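Local coordinates for protein RNA polymerase sigma factor SIGMA-28 (FliA) (Aquifex aeolicus, PDB 1RP3) that probably directs RNA polymerase to flagellar promoters as a sigma factor, and is bound in an inactive conformation by the anti-sigma factor FlgM, at residues E96-I101 / D137-S142; G113-D118 / V217-Q222. All coordinates share one frame; numbering follows the deposited sequence.

Interaction 1 of 2, residues E96-I101 / D137-S142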
ATOM      1  N   GLU A  96      -7.363   4.324 -21.065  1.00 51.05           N
ATOM      2  CA  GLU A  96      -8.471   4.626 -21.972  1.00 50.76           C
ATOM      3  C   GLU A  96      -9.777   4.592 -21.193  1.00 51.37           C
ATOM      4  O   GLU A  96     -10.596   5.505 -21.319  1.00 53.37           O
ATOM      5  CB  GLU A  96      -8.524   3.636 -23.126  1.00 50.25           C
ATOM      6  N   LYS A  97      -9.964   3.552 -20.377  1.00 49.92           N
ATOM      7  CA  LYS A  97     -11.173   3.418 -19.566  1.00 48.14           C
ATOM      8  C   LYS A  97     -11.327   4.602 -18.609  1.00 47.24           C
ATOM      9  O   LYS A  97     -12.441   5.061 -18.343  1.00 45.56           O
ATOM     10  CB  LYS A  97     -11.158   2.101 -18.789  1.00 47.18           C
ATOM     11  CG  LYS A  97     -11.373   0.875 -19.661  1.00 44.99           C
ATOM     12  CD  LYS A  97     -11.222  -0.401 -18.865  1.00 45.24           C
ATOM     13  CE  LYS A  97     -11.462  -1.627 -19.724  1.00 46.15           C
ATOM     14  NZ  LYS A  97     -11.312  -2.887 -18.935  1.00 46.66           N
ATOM     15  N   GLU A  98     -10.203   5.116 -18.125  1.00 45.73           N
ATOM     16  CA  GLU A  98     -10.233   6.254 -17.231  1.00 46.22           C
ATOM     17  C   GLU A  98     -10.842   7.459 -17.950  1.00 47.21           C
ATOM     18  O   GLU A  98     -11.629   8.208 -17.363  1.00 47.43           O
ATOM     19  CB  GLU A  98      -8.829   6.589 -16.742  1.00 44.76           C
ATOM     20  CG  GLU A  98      -8.796   7.808 -15.846  1.00 46.65           C
ATOM     21  CD  GLU A  98      -7.415   8.136 -15.338  1.00 49.44           C
ATOM     22  OE1 GLU A  98      -6.437   7.475 -15.758  1.00 50.04           O
ATOM     23  OE2 GLU A  98      -7.310   9.058 -14.498  1.00 52.62           O
ATOM     24  N   ARG A  99     -10.481   7.631 -19.224  1.00 47.46           N
ATOM     25  CA  ARG A  99     -10.995   8.735 -20.031  1.00 47.54           C
ATOM     26  C   ARG A  99     -12.500   8.576 -20.218  1.00 47.17           C
ATOM     27  O   ARG A  99     -13.270   9.472 -19.867  1.00 46.75           O
ATOM     28  CB  ARG A  99     -10.288   8.795 -21.381  1.00 46.99           C
ATOM     29  N   ARG A 100     -12.907   7.400 -20.691  1.00 46.46           N
ATOM     30  CA  ARG A 100     -14.312   7.093 -20.918  1.00 48.49           C
ATOM     31  C   ARG A 100     -15.141   7.367 -19.672  1.00 49.43           C
ATOM     32  O   ARG A 100     -16.205   7.977 -19.765  1.00 50.45           O
ATOM     33  CB  ARG A 100     -14.482   5.631 -21.354  1.00 49.10           C
ATOM     34  N   ILE A 101     -14.644   6.932 -18.513  1.00 49.62           N
ATOM     35  CA  ILE A 101     -15.341   7.133 -17.239  1.00 49.10           C
ATOM     36  C   ILE A 101     -15.485   8.613 -16.874  1.00 49.16           C
ATOM     37  O   ILE A 101     -16.564   9.054 -16.488  1.00 48.19           O
ATOM     38  CB  ILE A 101     -14.657   6.349 -16.080  1.00 49.32           C
ATOM     39  CG1 ILE A 101     -14.853   4.843 -16.287  1.00 49.13           C
ATOM     40  CG2 ILE A 101     -15.235   6.763 -14.719  1.00 47.83           C
ATOM     41  CD1 ILE A 101     -14.178   3.975 -15.231  1.00 47.88           C
ATOM     42  N   ASP A 137     -10.354   0.834  -9.237  1.00 37.58           N
ATOM     43  CA  ASP A 137      -9.255   0.387  -8.392  1.00 38.36           C
ATOM     44  C   ASP A 137      -7.960   0.254  -9.182  1.00 37.98           C
ATOM     45  O   ASP A 137      -6.900   0.638  -8.686  1.00 37.52           O
ATOM     46  CB  ASP A 137      -9.597  -0.924  -7.678  1.00 40.23           C
ATOM     47  CG  ASP A 137     -10.504  -0.718  -6.466  1.00 41.54           C
ATOM     48  OD1 ASP A 137     -10.440   0.364  -5.837  1.00 42.00           O
ATOM     49  OD2 ASP A 137     -11.272  -1.645  -6.128  1.00 41.45           O
ATOM     50  N   LYS A 138      -8.047  -0.267 -10.407  1.00 35.51           N
ATOM     51  CA  LYS A 138      -6.872  -0.412 -11.265  1.00 35.96           C
ATOM     52  C   LYS A 138      -6.344   0.963 -11.642  1.00 36.27           C
ATOM     53  O   LYS A 138      -5.139   1.206 -11.596  1.00 37.61           O
ATOM     54  CB  LYS A 138      -7.198  -1.196 -12.540  1.00 36.62           C
ATOM     55  CG  LYS A 138      -7.481  -2.668 -12.306  1.00 40.24           C
ATOM     56  CD  LYS A 138      -7.753  -3.400 -13.605  1.00 43.74           C
ATOM     57  CE  LYS A 138      -6.525  -3.460 -14.503  1.00 45.54           C
ATOM     58  NZ  LYS A 138      -6.835  -4.156 -15.793  1.00 45.78           N
ATOM     59  N   ILE A 139      -7.260   1.871 -11.969  1.00 34.67           N
ATOM     60  CA  ILE A 139      -6.902   3.229 -12.350  1.00 34.14           C
ATOM     61  C   ILE A 139      -6.150   3.894 -11.207  1.00 34.48           C
ATOM     62  O   ILE A 139      -5.022   4.369 -11.379  1.00 35.32           O
ATOM     63  CB  ILE A 139      -8.156   4.063 -12.717  1.00 34.38           C
ATOM     64  CG1 ILE A 139      -8.708   3.609 -14.070  1.00 34.19           C
ATOM     65  CG2 ILE A 139      -7.816   5.554 -12.741  1.00 34.62           C
ATOM     66  CD1 ILE A 139     -10.105   4.135 -14.363  1.00 35.05           C
ATOM     67  N   ASN A 140      -6.775   3.890 -10.037  1.00 35.18           N
ATOM     68  CA  ASN A 140      -6.187   4.462  -8.839  1.00 36.41           C
ATOM     69  C   ASN A 140      -4.879   3.797  -8.446  1.00 34.14           C
ATOM     70  O   ASN A 140      -3.967   4.460  -7.932  1.00 32.76           O
ATOM     71  CB  ASN A 140      -7.177   4.401  -7.680  1.00 36.79           C
ATOM     72  CG  ASN A 140      -8.155   5.541  -7.712  1.00 43.02           C
ATOM     73  OD1 ASN A 140      -9.361   5.345  -7.863  1.00 45.05           O
ATOM     74  ND2 ASN A 140      -7.633   6.760  -7.609  1.00 46.28           N
ATOM     75  N   PHE A 141      -4.761   2.494  -8.699  1.00 34.13           N
ATOM     76  CA  PHE A 141      -3.518   1.845  -8.331  1.00 34.43           C
ATOM     77  C   PHE A 141      -2.360   2.259  -9.244  1.00 36.32           C
ATOM     78  O   PHE A 141      -1.212   2.345  -8.796  1.00 37.91           O
ATOM     79  CB  PHE A 141      -3.642   0.329  -8.191  1.00 29.97           C
ATOM     80  CG  PHE A 141      -2.576  -0.252  -7.314  1.00 30.20           C
ATOM     81  CD1 PHE A 141      -2.562   0.027  -5.953  1.00 27.97           C
ATOM     82  CD2 PHE A 141      -1.530  -0.993  -7.855  1.00 31.22           C
ATOM     83  CE1 PHE A 141      -1.525  -0.413  -5.150  1.00 30.63           C
ATOM     84  CE2 PHE A 141      -0.480  -1.438  -7.049  1.00 30.93           C
ATOM     85  CZ  PHE A 141      -0.479  -1.147  -5.700  1.00 29.37           C
ATOM     86  N   SER A 142      -2.678   2.579 -10.496  1.00 35.90           N
ATOM     87  CA  SER A 142      -1.675   3.034 -11.450  1.00 37.29           C
ATOM     88  C   SER A 142      -1.018   4.301 -10.926  1.00 35.66           C
ATOM     89  O   SER A 142       0.184   4.482 -11.081  1.00 34.83           O
ATOM     90  CB  SER A 142      -2.317   3.351 -12.803  1.00 42.24           C
ATOM     91  OG  SER A 142      -2.917   2.202 -13.364  1.00 47.76           O
TER
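Ile-139 reaches from helix 129-158 to the backbone of helix 92-112, where its CD1 methyl comes within 3.6 Å of Glu-98 CA. No hydrogen bond joins 96-101 to 137-142, and the contact rests on this one isoleucine and what it touches. Its CG1 branch lies anti to its own carbonyl carbon (chi1 -73°) and runs on extended to CD1, which also meets Glu-98 CB. The CG2 branch serves the other half of the same neighbour: Ile-139 CG2 stands 3.7 Å from Glu-98 CD. A beta-branched side chain suits the place because its two arms touch both root and end of the glutamate. Glu-98 answers with a stretched chain, CG anti to the backbone N (chi1 178°), and its methylenes pass obliquely over the isoleucine. The carboxylate itself comes to rest beside the CG2 methyl, and OE2 is hydrogen-bonded to Tyr-143 OH, one turn after Ile-139; Lys-102 gives it a long, weak ion pair. Ile-101 adds a lighter touch, its CD1 4.2 Å from Ile-139 CD1. On the more open side Lys-97 NZ and Lys-138 NZ, like charges, stay 5.6 Å apart, and the latter forms a salt bridge with Asp-88. The short helix axes approach to 10.3 Å and cross at -115°, with Ile-139 making most of the contact from its helix. Val-94 of helix 92-112 extends the apolar patch round Ile-139, Leu-132 and Thr-135 of helix 129-158 touch Ile-101, and a flank of 137-142 meets helix 217-236 through Asn-140, against Lys-224 and Ala-225.

Interaction 2 of 2, residues G113-D118 / V217-Q222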
ATOM      1  N   GLY A 113     -27.751  17.526 -12.943  1.00 67.55           N
ATOM      2  CA  GLY A 113     -27.588  18.676 -12.061  1.00 65.73           C
ATOM      3  C   GLY A 113     -26.902  18.338 -10.744  1.00 63.96           C
ATOM      4  O   GLY A 113     -26.577  19.225  -9.947  1.00 63.76           O
ATOM      5  N   ARG A 114     -26.654  17.046 -10.539  1.00 61.22           N
ATOM      6  CA  ARG A 114     -26.012  16.535  -9.331  1.00 57.20           C
ATOM      7  C   ARG A 114     -24.950  15.498  -9.674  1.00 55.72           C
ATOM      8  O   ARG A 114     -24.746  15.153 -10.841  1.00 56.91           O
ATOM      9  CB  ARG A 114     -27.052  15.856  -8.445  1.00 53.53           C
ATOM     10  CG  ARG A 114     -27.798  14.726  -9.149  1.00 49.86           C
ATOM     11  CD  ARG A 114     -28.435  13.765  -8.155  1.00 48.48           C
ATOM     12  NE  ARG A 114     -29.361  12.835  -8.800  1.00 46.95           N
ATOM     13  CZ  ARG A 114     -29.016  11.695  -9.395  1.00 46.32           C
ATOM     14  NH1 ARG A 114     -27.741  11.318  -9.441  1.00 44.90           N
ATOM     15  NH2 ARG A 114     -29.956  10.922  -9.927  1.00 42.33           N
ATOM     16  N   GLU A 115     -24.292  14.986  -8.641  1.00 52.56           N
ATOM     17  CA  GLU A 115     -23.279  13.955  -8.814  1.00 50.92           C
ATOM     18  C   GLU A 115     -23.992  12.618  -9.053  1.00 48.53           C
ATOM     19  O   GLU A 115     -24.941  12.285  -8.349  1.00 49.82           O
ATOM     20  CB  GLU A 115     -22.430  13.861  -7.544  1.00 52.19           C
ATOM     21  CG  GLU A 115     -21.307  12.834  -7.596  1.00 54.00           C
ATOM     22  CD  GLU A 115     -20.158  13.253  -8.493  1.00 54.43           C
ATOM     23  OE1 GLU A 115     -19.786  14.447  -8.469  1.00 53.73           O
ATOM     24  OE2 GLU A 115     -19.621  12.374  -9.204  1.00 56.09           O
ATOM     25  N   PRO A 116     -23.544  11.837 -10.047  1.00 46.39           N
ATOM     26  CA  PRO A 116     -24.162  10.535 -10.351  1.00 44.46           C
ATOM     27  C   PRO A 116     -23.868   9.494  -9.272  1.00 43.37           C
ATOM     28  O   PRO A 116     -22.925   9.645  -8.499  1.00 44.01           O
ATOM     29  CB  PRO A 116     -23.462  10.116 -11.647  1.00 43.09           C
ATOM     30  CG  PRO A 116     -22.932  11.387 -12.215  1.00 45.28           C
ATOM     31  CD  PRO A 116     -22.477  12.146 -11.012  1.00 46.23           C
ATOM     32  N   THR A 117     -24.672   8.441  -9.216  1.00 41.49           N
ATOM     33  CA  THR A 117     -24.426   7.372  -8.253  1.00 41.27           C
ATOM     34  C   THR A 117     -23.550   6.369  -8.991  1.00 40.93           C
ATOM     35  O   THR A 117     -23.414   6.455 -10.210  1.00 40.31           O
ATOM     36  CB  THR A 117     -25.734   6.652  -7.812  1.00 40.63           C
ATOM     37  OG1 THR A 117     -26.328   5.983  -8.928  1.00 41.02           O
ATOM     38  CG2 THR A 117     -26.725   7.632  -7.252  1.00 44.28           C
ATOM     39  N   ASP A 118     -22.972   5.409  -8.277  1.00 39.11           N
ATOM     40  CA  ASP A 118     -22.141   4.400  -8.929  1.00 41.88           C
ATOM     41  C   ASP A 118     -22.991   3.505  -9.835  1.00 42.53           C
ATOM     42  O   ASP A 118     -22.541   3.068 -10.904  1.00 41.78           O
ATOM     43  CB  ASP A 118     -21.398   3.562  -7.884  1.00 41.74           C
ATOM     44  CG  ASP A 118     -20.474   4.405  -7.006  1.00 44.13           C
ATOM     45  OD1 ASP A 118     -19.662   5.190  -7.553  1.00 43.70           O
ATOM     46  OD2 ASP A 118     -20.569   4.299  -5.761  1.00 43.97           O
ATOM     47  N   VAL A 217     -18.452   6.356  -5.024  1.00 37.23           N
ATOM     48  CA  VAL A 217     -17.101   5.812  -5.037  1.00 36.85           C
ATOM     49  C   VAL A 217     -16.372   6.408  -6.239  1.00 37.31           C
ATOM     50  O   VAL A 217     -15.191   6.726  -6.154  1.00 37.95           O
ATOM     51  CB  VAL A 217     -17.105   4.266  -5.112  1.00 37.11           C
ATOM     52  CG1 VAL A 217     -15.669   3.723  -5.228  1.00 34.12           C
ATOM     53  CG2 VAL A 217     -17.786   3.697  -3.871  1.00 32.56           C
ATOM     54  N   SER A 218     -17.092   6.597  -7.339  1.00 37.86           N
ATOM     55  CA  SER A 218     -16.513   7.198  -8.538  1.00 38.70           C
ATOM     56  C   SER A 218     -15.953   8.593  -8.245  1.00 39.81           C
ATOM     57  O   SER A 218     -14.883   8.958  -8.735  1.00 38.90           O
ATOM     58  CB  SER A 218     -17.560   7.292  -9.635  1.00 37.00           C
ATOM     59  OG  SER A 218     -18.097   6.010  -9.890  1.00 40.79           O
ATOM     60  N   ARG A 219     -16.674   9.356  -7.427  1.00 39.79           N
ATOM     61  CA  ARG A 219     -16.247  10.697  -7.055  1.00 41.20           C
ATOM     62  C   ARG A 219     -14.998  10.668  -6.174  1.00 41.14           C
ATOM     63  O   ARG A 219     -14.059  11.441  -6.395  1.00 41.33           O
ATOM     64  CB  ARG A 219     -17.379  11.436  -6.339  1.00 44.66           C
ATOM     65  CG  ARG A 219     -16.994  12.790  -5.751  1.00 49.03           C
ATOM     66  CD  ARG A 219     -16.441  13.728  -6.810  1.00 54.24           C
ATOM     67  NE  ARG A 219     -16.073  15.012  -6.224  1.00 59.25           N
ATOM     68  CZ  ARG A 219     -15.674  16.074  -6.920  1.00 61.24           C
ATOM     69  NH1 ARG A 219     -15.587  16.015  -8.245  1.00 62.58           N
ATOM     70  NH2 ARG A 219     -15.364  17.197  -6.281  1.00 61.08           N
ATOM     71  N   VAL A 220     -14.992   9.799  -5.164  1.00 39.31           N
ATOM     72  CA  VAL A 220     -13.843   9.702  -4.276  1.00 38.29           C
ATOM     73  C   VAL A 220     -12.618   9.246  -5.063  1.00 38.19           C
ATOM     74  O   VAL A 220     -11.512   9.726  -4.838  1.00 36.27           O
ATOM     75  CB  VAL A 220     -14.108   8.757  -3.084  1.00 39.39           C
ATOM     76  CG1 VAL A 220     -12.822   8.509  -2.298  1.00 39.49           C
ATOM     77  CG2 VAL A 220     -15.134   9.371  -2.166  1.00 35.78           C
ATOM     78  N   SER A 221     -12.853   8.403  -6.062  1.00 38.69           N
ATOM     79  CA  SER A 221     -11.784   7.892  -6.907  1.00 39.86           C
ATOM     80  C   SER A 221     -11.138   8.941  -7.804  1.00 40.15           C
ATOM     81  O   SER A 221      -9.911   8.957  -7.932  1.00 39.34           O
ATOM     82  CB  SER A 221     -12.270   6.700  -7.728  1.00 39.67           C
ATOM     83  OG  SER A 221     -12.490   5.596  -6.864  1.00 41.15           O
ATOM     84  N   GLN A 222     -11.938   9.814  -8.418  1.00 41.03           N
ATOM     85  CA  GLN A 222     -11.361  10.857  -9.273  1.00 42.89           C
ATOM     86  C   GLN A 222     -10.558  11.831  -8.407  1.00 40.33           C
ATOM     87  O   GLN A 222      -9.491  12.290  -8.797  1.00 38.95           O
ATOM     88  CB  GLN A 222     -12.426  11.609 -10.083  1.00 46.11           C
ATOM     89  CG  GLN A 222     -13.195  12.669  -9.309  1.00 55.64           C
ATOM     90  CD  GLN A 222     -13.853  13.691 -10.220  1.00 60.79           C
ATOM     91  OE1 GLN A 222     -13.196  14.267 -11.096  1.00 64.19           O
ATOM     92  NE2 GLN A 222     -15.158  13.921 -10.023  1.00 61.15           N
TER
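Asp-118 presents its carboxylate to the first turn of helix 217-236 and accepts hydrogen bonds from two successive backbone amides. Asp-118 OD2 uses its syn lone pair for Val-217 N, at 3.0 Å and nearly straight (171°). OD1 of Asp-118 takes Ser-218 N on its syn side, at 2.9 Å and somewhat out of the carboxylate plane, and also receives the hydroxyl Ser-218 OG, 2.9 Å away and nearly along the C-O axis. CG lies anti to the aspartate's carbonyl carbon (chi1 -60°), and Val-217 CG2 packs against Asp-118 OD2 at 3.4 Å. This is capping of a helix N-terminus by a residue distant in sequence: the amides there lack helical acceptors, and the helix dipole would probably stabilise the negative charge. Ser-216 OG takes the third amide, Arg-219 N, so the aspartate complements a local cap. It ties region 3 to the helix-turn-helix region 4, where helix 217-236 follows helix 206-212. Glu-115, bent at chi2 (72°), crosses Arg-219 at about a right angle and lays its carboxylate on the arginine's aliphatic part, OE2 lying 3.8 Å from Arg-219 CB. The opposite charges probably attract only loosely, beyond a salt bridge, with Glu-115 OE1 4.4 Å from Arg-219 NE.

Interactions 1 and 2 lie with their centres about 14 Å apart, on the same side of the chain's centre, and differ in character: the first is a largely apolar crossing within region 3, the second a polar junction between region 3 and region 4. Their segments alternate along the sequence, and helix 92-112 runs from the first contact to the loop of the second. They meet directly where Asn-140 ND2 lies 3.2 Å from Ser-221 O, a probable hydrogen bond. Helix 129-158 takes part in both surroundings, its Leu-132 touching both Ile-101 and Ser-218. Interaction 2 and the Asn-140 link join region 4 to region 3, while interaction 1 joins two helices of region 3, consistent with the compact, inactive sigma factor.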